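Local coordinates for hypothetical protein (Uncultured marine organism, PDB 2OD5), which is of unknown function but probably binds nucleic acid, having the winged helix-turn-helix fold of many DNA-binding proteins, at residues R17-K22 and E36-T41; P28-E33 and Y77-W82; D60-G65 and A83-V88. One frame throughout, in Å; residues are numbered along the deposited sequence. Where two conformers were deposited one is given.

Contact 1. Residues R17-K22 and E36-T41; sequences REKIKK and EHINST
Lys-19 and Ile-20 of helix 9-23 meet Ile-38 of helix 31-39 and Thr-41 beyond it, joining the first two helices of a winged helix-turn-helix fold. The apolar part comes first. Ile-38 carries its CG1 branch anti to the carbonyl carbon (chi1 -73°), and the further turn at chi2 (-59°) brings CD1 over to helix 9-23. In the conformer given here, one of two deposited for Ile-38, CD1 sits 3.7 Å from CG1 of Ile-20 and also lies against CB of Lys-19. Ile-20 continues inward to Leu-51, Val-54 and Leu-55 of helix 48-57, so the patch is continuous with the packing between the three helices.

The polar contacts are made by the end of the lysine. Its chain runs extended past Ile-38 as far as CE and then bends at its last torsion, bringing NZ alongside Thr-41. NZ donates to the backbone O of Thr-41 at 3.1 Å, approaching from well above the carbonyl plane, and makes a weak bond to OG1 at 3.2 Å. The ammonium group thus holds Thr-41 at its carbonyl and, less firmly, at its hydroxyl. A water forms a second bridge: it donates to Lys-19 O at 2.7 Å and is hydrogen-bonded to His-37 NE2 at 2.9 Å. The imidazole also stacks with Phe-23, which probably helps to hold the ring in this orientation.

Bonds within 36-41 set the shape of the chain that the lysine meets. Ser-40 OG donates to His-37 O at 2.7 Å. Thr-41 hands its own hydroxyl proton to Ile-38 O, 3.2 Å from OG1, and the backbone N of Thr-41 reaches that same oxygen from the same face of its carbonyl plane.

Contact 2. Residues P28-E33 and Y77-W82; sequences PRNTAE and YDICEW
Thr-31 and Trp-82 hold the tight side of this contact. The indole NE1 donates to Thr-31 OG1 at 2.9 Å, and the hydroxyl sits at the ring edge, 8° out of the indole plane, with the two side chains lying side by side. OG1 is anti to its own carbonyl carbon (chi1 -56°), which turns it toward the indole. A water also bonded to OG1 reaches Cys-80 N weakly. From helix 48-57, Leu-51 packs on Thr-31, and Leu-55 and Ser-56 on Trp-82; Ile-34 also touches the tryptophan.

The backbones pair just beside it. Arg-29 and Trp-82 form an antiparallel hydrogen-bonded pair, Arg-29 N to Trp-82 O at 3.0 Å and Trp-82 N to Arg-29 O at 2.9 Å, and Thr-31 N donates to Cys-80 O at 3.0 Å. Residues 29-30 are the short edge strand of the winged-helix sheet, added to the hairpin strand 75-84 immediately before helix 31-39.

Asn-30 caps that helix. Its OD1 accepts from Glu-33 N at 2.9 Å, while Glu-33 OE1 takes the N-H of Asn-30 at 3.0 Å, completing a capping box. The other carboxylate oxygen, OE2, forms a salt bridge with Arg-29 NE, met from above the carboxylate plane.

On the looser side, Asn-30 and Ile-79 point the same way and touch lightly, Asn-30 CB to Ile-79 CG2 at 3.7 Å, whereas the Glu-81 chain extends off past 28-33 without its carboxylate touching it.

Contact 3. Residues D60-G65 and A83-V88; sequences DIVKVG and ATRNWV
Asp-60 O is gripped by Arg-85 N, whose hydrogen bond is 2.8 Å long and comes in from above the carbonyl plane. A water adds a weak second bond to that oxygen and in turn accepts from Asn-86 N, so two amides of the first helical turn are tied to the residue just before strand 61-71, one directly and one through solvent. Next along the strands comes the non-hydrogen-bonded pair of Ile-61 and Thr-84. Val-62 and Ala-83 follow as an antiparallel hydrogen-bonded pair: Val-62 N to Ala-83 O is 2.8 Å and Ala-83 N to Val-62 O is 3.0 Å.

Val-62, Val-64, Ala-83 and Val-88 gather on one face of these strands. CG2 of Val-88, anti to its carbonyl carbon, comes within 3.7 Å of Val-62 CG2 and 3.9 Å of Val-64 CG1. The methyl of Ala-83 also meets Val-64 CG1, at 3.8 Å. The other methyl of Val-62, CG1, lies over one face of the Arg-85 guanidinium, 3.7 Å from NH2 and offset toward the rim, where the two side chains cross at about a right angle. The arginine chain bends at chi3 (-65°) to lay that group over the valine, and NH2 donates to Lys-59 O, which anchors its far end.

On the opposite face Ile-61 turns to Lys-21 of helix 9-23, and both Ile-61 and Thr-84 touch Leu-24. Thr-84 also N-caps the helix: OG1 accepts from Trp-87 N at 3.0 Å. Past Val-62, away from the helix, Val-64 and Gly-65 both face Glu-81 in a classic beta bulge. The base of the wing hairpin in a winged-helix domain, here running straight into helix 85-91, the last one modelled, is what these residues build.

From the N terminus, helix 9-23 comes first, and contact 1 closes the short loop that brings the end of helix 31-39 back against it. Contact 2 opens inside that loop, at 28-33, and closes only at 77-82, so the two cross; it spans helix 48-57 and most of the hairpin. Contact 3 opens within that span, at 60-65, and closes just after it, crossing contact 2 in turn, whereas contacts 1 and 3 follow in series. Strand 75-84 serves contacts 2 and 3, pairing with 29-30 along one edge and 61-71 along the other. Ile-20 on Ile-61 joins contact 1 to contact 3, linking the helices to the wing.

Contact 1. Residues R17-K22 and E36-T41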
loop_
_atom_site.group_PDB
_atom_site.type_symbol
_atom_site.label_atom_id
_atom_site.label_comp_id
_atom_site.label_asym_id
_atom_site.label_seq_id
_atom_site.Cartn_x
_atom_site.Cartn_y
_atom_site.Cartn_z
ATOM N N ARG A 17 -1.554 4.302 -8.536
ATOM C CA ARG A 17 -2.673 3.464 -8.094
ATOM C C ARG A 17 -2.826 2.224 -8.934
ATOM O O ARG A 17 -3.094 1.161 -8.396
ATOM C CB ARG A 17 -3.999 4.202 -8.123
ATOM C CG ARG A 17 -4.180 5.234 -7.059
ATOM C CD ARG A 17 -5.552 5.875 -7.241
ATOM N NE ARG A 17 -5.926 6.672 -6.091
ATOM C CZ ARG A 17 -7.055 7.371 -5.999
ATOM N NH1 ARG A 17 -7.922 7.378 -7.001
ATOM N NH2 ARG A 17 -7.325 8.068 -4.899
ATOM N N GLU A 18 -2.715 2.346 -10.258
ATOM C CA GLU A 18 -2.876 1.192 -11.131
ATOM C C GLU A 18 -1.764 0.171 -10.908
ATOM O O GLU A 18 -2.005 -1.034 -10.921
ATOM C CB GLU A 18 -2.927 1.635 -12.601
ATOM C CG GLU A 18 -4.093 2.562 -12.905
ATOM N N LYS A 19 -0.542 0.648 -10.705
ATOM C CA LYS A 19 0.565 -0.267 -10.418
ATOM C C LYS A 19 0.361 -1.013 -9.106
ATOM O O LYS A 19 0.599 -2.218 -9.027
ATOM C CB LYS A 19 1.879 0.491 -10.317
ATOM C CG LYS A 19 2.417 0.957 -11.612
ATOM C CD LYS A 19 3.837 1.439 -11.394
ATOM C CE LYS A 19 4.378 2.117 -12.625
ATOM N NZ LYS A 19 5.127 1.181 -13.502
ATOM N N ILE A 20 -0.050 -0.273 -8.078
ATOM C CA ILE A 20 -0.257 -0.854 -6.765
ATOM C C ILE A 20 -1.329 -1.960 -6.853
ATOM O O ILE A 20 -1.150 -3.059 -6.338
ATOM C CB ILE A 20 -0.674 0.199 -5.716
ATOM C CG1 ILE A 20 0.439 1.224 -5.441
ATOM C CG2 ILE A 20 -1.072 -0.499 -4.434
ATOM C CD1 ILE A 20 -0.061 2.479 -4.699
ATOM N N LYS A 21 -2.442 -1.682 -7.523
ATOM C CA LYS A 21 -3.542 -2.643 -7.621
ATOM C C LYS A 21 -3.115 -3.940 -8.315
ATOM O O LYS A 21 -3.427 -5.036 -7.855
ATOM C CB LYS A 21 -4.764 -2.000 -8.281
ATOM C CG LYS A 21 -5.452 -0.944 -7.432
ATOM N N LYS A 22 -2.344 -3.817 -9.383
ATOM C CA LYS A 22 -1.784 -4.984 -10.064
ATOM C C LYS A 22 -0.834 -5.776 -9.175
ATOM O O LYS A 22 -0.886 -7.013 -9.114
ATOM C CB LYS A 22 -1.077 -4.548 -11.343
ATOM C CG LYS A 22 -2.041 -4.201 -12.469
ATOM C CD LYS A 22 -2.652 -5.444 -13.071
ATOM N N GLU A 36 9.017 -0.592 -2.738
ATOM C CA GLU A 36 10.122 -1.099 -3.528
ATOM C C GLU A 36 9.659 -1.446 -4.949
ATOM O O GLU A 36 10.338 -1.142 -5.928
ATOM C CB GLU A 36 10.801 -2.300 -2.848
ATOM C CG GLU A 36 12.026 -2.798 -3.643
ATOM C CD GLU A 36 12.838 -3.915 -2.962
ATOM O OE1 GLU A 36 12.374 -4.476 -1.952
ATOM O OE2 GLU A 36 13.923 -4.245 -3.494
ATOM N N HIS A 37 8.483 -2.046 -5.071
ATOM C CA HIS A 37 7.941 -2.404 -6.377
ATOM C C HIS A 37 7.693 -1.190 -7.229
ATOM O O HIS A 37 8.120 -1.125 -8.377
ATOM C CB HIS A 37 6.623 -3.176 -6.209
ATOM C CG HIS A 37 5.995 -3.500 -7.513
ATOM N ND1 HIS A 37 6.551 -4.416 -8.374
ATOM C CD2 HIS A 37 4.935 -2.957 -8.158
ATOM C CE1 HIS A 37 5.816 -4.471 -9.475
ATOM N NE2 HIS A 37 4.841 -3.581 -9.379
ATOM N N ILE A 38 6.953 -0.229 -6.693
ATOM C CA ILE A 38 6.620 1.029 -7.373
ATOM C C ILE A 38 7.873 1.768 -7.839
ATOM O O ILE A 38 8.030 2.173 -8.993
ATOM C CB ILE A 38 5.831 1.944 -6.384
ATOM C CG1 ILE A 38 4.409 1.416 -6.168
ATOM C CG2 ILE A 38 5.709 3.337 -6.879
ATOM C CD1 ILE A 38 3.592 1.331 -7.444
ATOM N N ASN A 39 8.771 1.963 -6.896
ATOM C CA ASN A 39 9.969 2.716 -7.188
ATOM C C ASN A 39 10.943 1.997 -8.146
ATOM O O ASN A 39 11.826 2.639 -8.717
ATOM C CB ASN A 39 10.672 3.129 -5.897
ATOM C CG ASN A 39 9.984 4.303 -5.194
ATOM O OD1 ASN A 39 9.001 4.838 -5.692
ATOM N ND2 ASN A 39 10.513 4.711 -4.041
ATOM N N SER A 40 10.793 0.684 -8.301
ATOM C CA SER A 40 11.580 -0.091 -9.250
ATOM C C SER A 40 11.119 0.027 -10.687
ATOM O O SER A 40 11.841 -0.404 -11.583
ATOM C CB SER A 40 11.629 -1.569 -8.844
ATOM O OG SER A 40 10.434 -2.217 -9.221
ATOM N N THR A 41 9.954 0.629 -10.931
ATOM C CA THR A 41 9.351 0.649 -12.267
ATOM C C THR A 41 8.874 2.018 -12.733
ATOM O O THR A 41 8.038 2.104 -13.639
ATOM C CB THR A 41 8.136 -0.289 -12.276
ATOM O OG1 THR A 41 7.171 0.177 -11.317
ATOM C CG2 THR A 41 8.579 -1.711 -11.882
HETATM O O HOH W 1 2.335 -3.468 -10.753
#

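Contact 2. Residues P28-E33 and Y77-W82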
loop_
_atom_site.group_PDB
_atom_site.type_symbol
_atom_site.label_atom_id
_atom_site.label_comp_id
_atom_site.label_asym_id
_atom_site.label_seq_id
_atom_site.Cartn_x
_atom_site.Cartn_y
_atom_site.Cartn_z
ATOM N N PRO A 28 -2.002 -9.921 -0.177
ATOM C CA PRO A 28 -1.619 -8.685 0.507
ATOM C C PRO A 28 -0.106 -8.475 0.605
ATOM O O PRO A 28 0.644 -9.454 0.662
ATOM C CB PRO A 28 -2.212 -8.859 1.902
ATOM C CG PRO A 28 -3.337 -9.834 1.735
ATOM C CD PRO A 28 -2.857 -10.778 0.671
ATOM N N ARG A 29 0.330 -7.213 0.629
ATOM C CA ARG A 29 1.761 -6.887 0.750
ATOM C C ARG A 29 1.925 -5.723 1.696
ATOM O O ARG A 29 1.000 -4.942 1.901
ATOM C CB ARG A 29 2.368 -6.504 -0.624
ATOM C CG ARG A 29 2.224 -7.572 -1.690
ATOM C CD ARG A 29 2.885 -8.899 -1.309
ATOM N NE ARG A 29 4.272 -8.944 -1.712
ATOM C CZ ARG A 29 4.696 -9.330 -2.917
ATOM N NH1 ARG A 29 3.845 -9.696 -3.870
ATOM N NH2 ARG A 29 5.990 -9.316 -3.175
ATOM N N ASN A 30 3.107 -5.591 2.286
ATOM C CA ASN A 30 3.346 -4.499 3.215
ATOM C C ASN A 30 3.862 -3.247 2.500
ATOM O O ASN A 30 4.228 -3.286 1.308
ATOM C CB ASN A 30 4.244 -4.939 4.405
ATOM C CG ASN A 30 5.670 -5.174 4.016
ATOM O OD1 ASN A 30 6.285 -4.371 3.308
ATOM N ND2 ASN A 30 6.230 -6.266 4.504
ATOM N N THR A 31 3.815 -2.118 3.183
ATOM C CA THR A 31 4.103 -0.832 2.562
ATOM C C THR A 31 5.508 -0.780 1.948
ATOM O O THR A 31 5.703 -0.196 0.877
ATOM C CB THR A 31 3.980 0.354 3.569
ATOM O OG1 THR A 31 2.681 0.363 4.173
ATOM C CG2 THR A 31 4.167 1.707 2.843
ATOM N N ALA A 32 6.458 -1.408 2.619
ATOM C CA ALA A 32 7.844 -1.472 2.143
ATOM C C ALA A 32 7.977 -2.223 0.827
ATOM O O ALA A 32 8.709 -1.800 -0.080
ATOM C CB ALA A 32 8.740 -2.128 3.234
ATOM N N GLU A 33 7.335 -3.389 0.743
ATOM C CA GLU A 33 7.308 -4.152 -0.490
ATOM C C GLU A 33 6.641 -3.361 -1.625
ATOM O O GLU A 33 7.102 -3.379 -2.774
ATOM C CB GLU A 33 6.545 -5.454 -0.289
ATOM C CG GLU A 33 7.135 -6.416 0.698
ATOM C CD GLU A 33 6.240 -7.654 0.804
ATOM O OE1 GLU A 33 5.125 -7.565 1.426
ATOM O OE2 GLU A 33 6.623 -8.688 0.205
ATOM N N TYR A 77 8.708 2.372 14.674
ATOM C CA TYR A 77 8.299 2.314 13.293
ATOM C C TYR A 77 7.040 1.468 13.179
ATOM O O TYR A 77 6.682 0.753 14.122
ATOM C CB TYR A 77 9.396 1.727 12.427
ATOM C CG TYR A 77 9.864 0.350 12.813
ATOM C CD1 TYR A 77 9.241 -0.786 12.338
ATOM C CD2 TYR A 77 10.973 0.191 13.631
ATOM C CE1 TYR A 77 9.709 -2.040 12.677
ATOM C CE2 TYR A 77 11.426 -1.039 13.994
ATOM C CZ TYR A 77 10.815 -2.150 13.504
ATOM O OH TYR A 77 11.332 -3.354 13.896
ATOM N N ASP A 78 6.342 1.621 12.055
ATOM C CA ASP A 78 5.125 0.867 11.772
ATOM C C ASP A 78 5.327 0.110 10.480
ATOM O O ASP A 78 6.072 0.553 9.617
ATOM C CB ASP A 78 3.933 1.798 11.485
ATOM C CG ASP A 78 3.563 2.655 12.637
ATOM O OD1 ASP A 78 3.994 2.360 13.768
ATOM O OD2 ASP A 78 2.830 3.639 12.404
ATOM N N ILE A 79 4.639 -1.019 10.335
ATOM C CA ILE A 79 4.607 -1.733 9.068
ATOM C C ILE A 79 3.120 -1.995 8.832
ATOM O O ILE A 79 2.463 -2.552 9.700
ATOM C CB ILE A 79 5.299 -3.124 9.137
ATOM C CG1 ILE A 79 6.644 -3.051 9.839
ATOM C CG2 ILE A 79 5.472 -3.678 7.705
ATOM C CD1 ILE A 79 6.602 -3.510 11.278
ATOM N N CYS A 80 2.590 -1.614 7.688
ATOM C CA CYS A 80 1.165 -1.857 7.408
ATOM C C CYS A 80 1.049 -2.822 6.246
ATOM O O CYS A 80 1.924 -2.865 5.363
ATOM C CB CYS A 80 0.447 -0.556 7.096
ATOM S SG CYS A 80 0.457 0.597 8.519
ATOM N N GLU A 81 -0.024 -3.605 6.263
ATOM C CA GLU A 81 -0.297 -4.600 5.252
ATOM C C GLU A 81 -1.540 -4.155 4.504
ATOM O O GLU A 81 -2.536 -3.746 5.129
ATOM C CB GLU A 81 -0.582 -5.957 5.911
ATOM C CG GLU A 81 0.614 -6.530 6.662
ATOM C CD GLU A 81 0.246 -7.449 7.800
ATOM O OE1 GLU A 81 -0.920 -7.861 7.934
ATOM O OE2 GLU A 81 1.134 -7.738 8.590
ATOM N N TRP A 82 -1.487 -4.269 3.180
ATOM C CA TRP A 82 -2.552 -3.786 2.316
ATOM C C TRP A 82 -2.987 -4.840 1.315
ATOM O O TRP A 82 -2.174 -5.634 0.851
ATOM C CB TRP A 82 -2.034 -2.577 1.554
ATOM C CG TRP A 82 -1.530 -1.495 2.367
ATOM C CD1 TRP A 82 -0.242 -1.352 2.818
ATOM C CD2 TRP A 82 -2.263 -0.400 2.898
ATOM N NE1 TRP A 82 -0.126 -0.206 3.554
ATOM C CE2 TRP A 82 -1.345 0.393 3.628
ATOM C CE3 TRP A 82 -3.586 0.026 2.792
ATOM C CZ2 TRP A 82 -1.710 1.564 4.239
ATOM C CZ3 TRP A 82 -3.938 1.213 3.415
ATOM C CH2 TRP A 82 -2.998 1.938 4.149
HETATM O O HOH W 2 3.732 1.171 6.833
#

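Contact 3. Residues D60-G65 and A83-V88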
loop_
_atom_site.group_PDB
_atom_site.type_symbol
_atom_site.label_atom_id
_atom_site.label_comp_id
_atom_site.label_asym_id
_atom_site.label_seq_id
_atom_site.Cartn_x
_atom_site.Cartn_y
_atom_site.Cartn_z
ATOM N N ASP A 60 -10.008 1.470 -3.120
ATOM C CA ASP A 60 -9.873 0.115 -3.661
ATOM C C ASP A 60 -8.783 -0.663 -2.969
ATOM O O ASP A 60 -8.651 -1.858 -3.189
ATOM C CB ASP A 60 -9.536 0.142 -5.157
ATOM C CG ASP A 60 -10.524 0.920 -5.981
ATOM O OD1 ASP A 60 -11.695 1.185 -5.556
ATOM O OD2 ASP A 60 -10.130 1.265 -7.119
ATOM N N ILE A 61 -7.999 0.012 -2.142
ATOM C CA ILE A 61 -6.850 -0.612 -1.493
ATOM C C ILE A 61 -7.048 -0.428 -0.012
ATOM O O ILE A 61 -6.998 0.717 0.467
ATOM C CB ILE A 61 -5.531 0.016 -1.931
ATOM C CG1 ILE A 61 -5.266 -0.153 -3.415
ATOM C CG2 ILE A 61 -4.295 -0.659 -1.185
ATOM C CD1 ILE A 61 -4.240 0.848 -3.962
ATOM N N VAL A 62 -7.273 -1.550 0.691
ATOM C CA VAL A 62 -7.683 -1.546 2.099
ATOM C C VAL A 62 -6.586 -2.042 3.060
ATOM O O VAL A 62 -5.820 -2.925 2.727
ATOM C CB VAL A 62 -8.919 -2.378 2.335
ATOM C CG1 VAL A 62 -10.102 -1.839 1.493
ATOM C CG2 VAL A 62 -8.689 -3.824 2.021
ATOM N N LYS A 63 -6.515 -1.456 4.251
ATOM C CA LYS A 63 -5.487 -1.863 5.220
ATOM C C LYS A 63 -5.970 -3.097 5.969
ATOM O O LYS A 63 -7.051 -3.068 6.580
ATOM C CB LYS A 63 -5.257 -0.740 6.220
ATOM C CG LYS A 63 -3.991 -0.906 7.033
ATOM C CD LYS A 63 -3.981 0.026 8.221
ATOM C CE LYS A 63 -3.270 1.316 7.986
ATOM N NZ LYS A 63 -1.810 1.271 8.092
ATOM N N VAL A 64 -5.210 -4.185 5.901
ATOM C CA VAL A 64 -5.626 -5.451 6.475
ATOM C C VAL A 64 -4.817 -5.873 7.701
ATOM O O VAL A 64 -5.159 -6.840 8.358
ATOM C CB VAL A 64 -5.590 -6.591 5.440
ATOM C CG1 VAL A 64 -6.625 -6.305 4.316
ATOM C CG2 VAL A 64 -4.230 -6.779 4.867
ATOM N N GLY A 65 -3.773 -5.134 7.995
ATOM C CA GLY A 65 -2.960 -5.419 9.169
ATOM C C GLY A 65 -1.922 -4.378 9.434
ATOM O O GLY A 65 -1.618 -3.548 8.580
ATOM N N ALA A 83 -4.261 -4.797 0.928
ATOM C CA ALA A 83 -4.850 -5.724 -0.032
ATOM C C ALA A 83 -5.819 -4.956 -0.902
ATOM O O ALA A 83 -6.306 -3.896 -0.513
ATOM C CB ALA A 83 -5.612 -6.827 0.725
ATOM N N THR A 84 -6.160 -5.491 -2.059
ATOM C CA THR A 84 -7.258 -4.885 -2.795
ATOM C C THR A 84 -8.558 -5.238 -2.105
ATOM O O THR A 84 -8.696 -6.307 -1.514
ATOM C CB THR A 84 -7.295 -5.317 -4.270
ATOM O OG1 THR A 84 -7.696 -6.688 -4.360
ATOM C CG2 THR A 84 -5.936 -5.065 -4.992
ATOM N N ARG A 85 -9.556 -4.379 -2.242
ATOM C CA ARG A 85 -10.882 -4.674 -1.677
ATOM C C ARG A 85 -11.467 -5.955 -2.250
ATOM O O ARG A 85 -12.154 -6.735 -1.551
ATOM C CB ARG A 85 -11.816 -3.489 -1.896
ATOM C CG ARG A 85 -13.112 -3.572 -1.177
ATOM C CD ARG A 85 -13.951 -2.358 -1.396
ATOM N NE ARG A 85 -13.361 -1.144 -0.843
ATOM C CZ ARG A 85 -13.520 -0.733 0.414
ATOM N NH1 ARG A 85 -14.265 -1.429 1.275
ATOM N NH2 ARG A 85 -12.946 0.382 0.815
ATOM N N ASN A 86 -11.279 -6.162 -3.554
ATOM C CA ASN A 86 -11.772 -7.367 -4.192
ATOM C C ASN A 86 -11.079 -8.629 -3.686
ATOM O O ASN A 86 -11.730 -9.683 -3.514
ATOM C CB ASN A 86 -11.664 -7.266 -5.710
ATOM C CG ASN A 86 -12.758 -6.445 -6.315
ATOM O OD1 ASN A 86 -13.935 -6.596 -5.985
ATOM N ND2 ASN A 86 -12.380 -5.582 -7.252
ATOM N N TRP A 87 -9.789 -8.542 -3.414
ATOM C CA TRP A 87 -9.077 -9.682 -2.834
ATOM C C TRP A 87 -9.708 -10.048 -1.483
ATOM O O TRP A 87 -10.016 -11.208 -1.207
ATOM C CB TRP A 87 -7.596 -9.367 -2.649
ATOM C CG TRP A 87 -6.813 -10.569 -2.199
ATOM C CD1 TRP A 87 -6.137 -11.464 -2.993
ATOM C CD2 TRP A 87 -6.643 -11.003 -0.859
ATOM N NE1 TRP A 87 -5.567 -12.448 -2.210
ATOM C CE2 TRP A 87 -5.877 -12.191 -0.897
ATOM C CE3 TRP A 87 -7.091 -10.518 0.384
ATOM C CZ2 TRP A 87 -5.560 -12.894 0.246
ATOM C CZ3 TRP A 87 -6.772 -11.222 1.518
ATOM C CH2 TRP A 87 -5.998 -12.390 1.441
ATOM N N VAL A 88 -9.934 -9.043 -0.647
ATOM C CA VAL A 88 -10.562 -9.283 0.634
ATOM C C VAL A 88 -11.967 -9.847 0.477
ATOM O O VAL A 88 -12.352 -10.772 1.196
ATOM C CB VAL A 88 -10.610 -8.013 1.519
ATOM C CG1 VAL A 88 -11.244 -8.322 2.883
ATOM C CG2 VAL A 88 -9.210 -7.441 1.698
HETATM O O HOH W 3 -10.323 -3.875 -5.386
#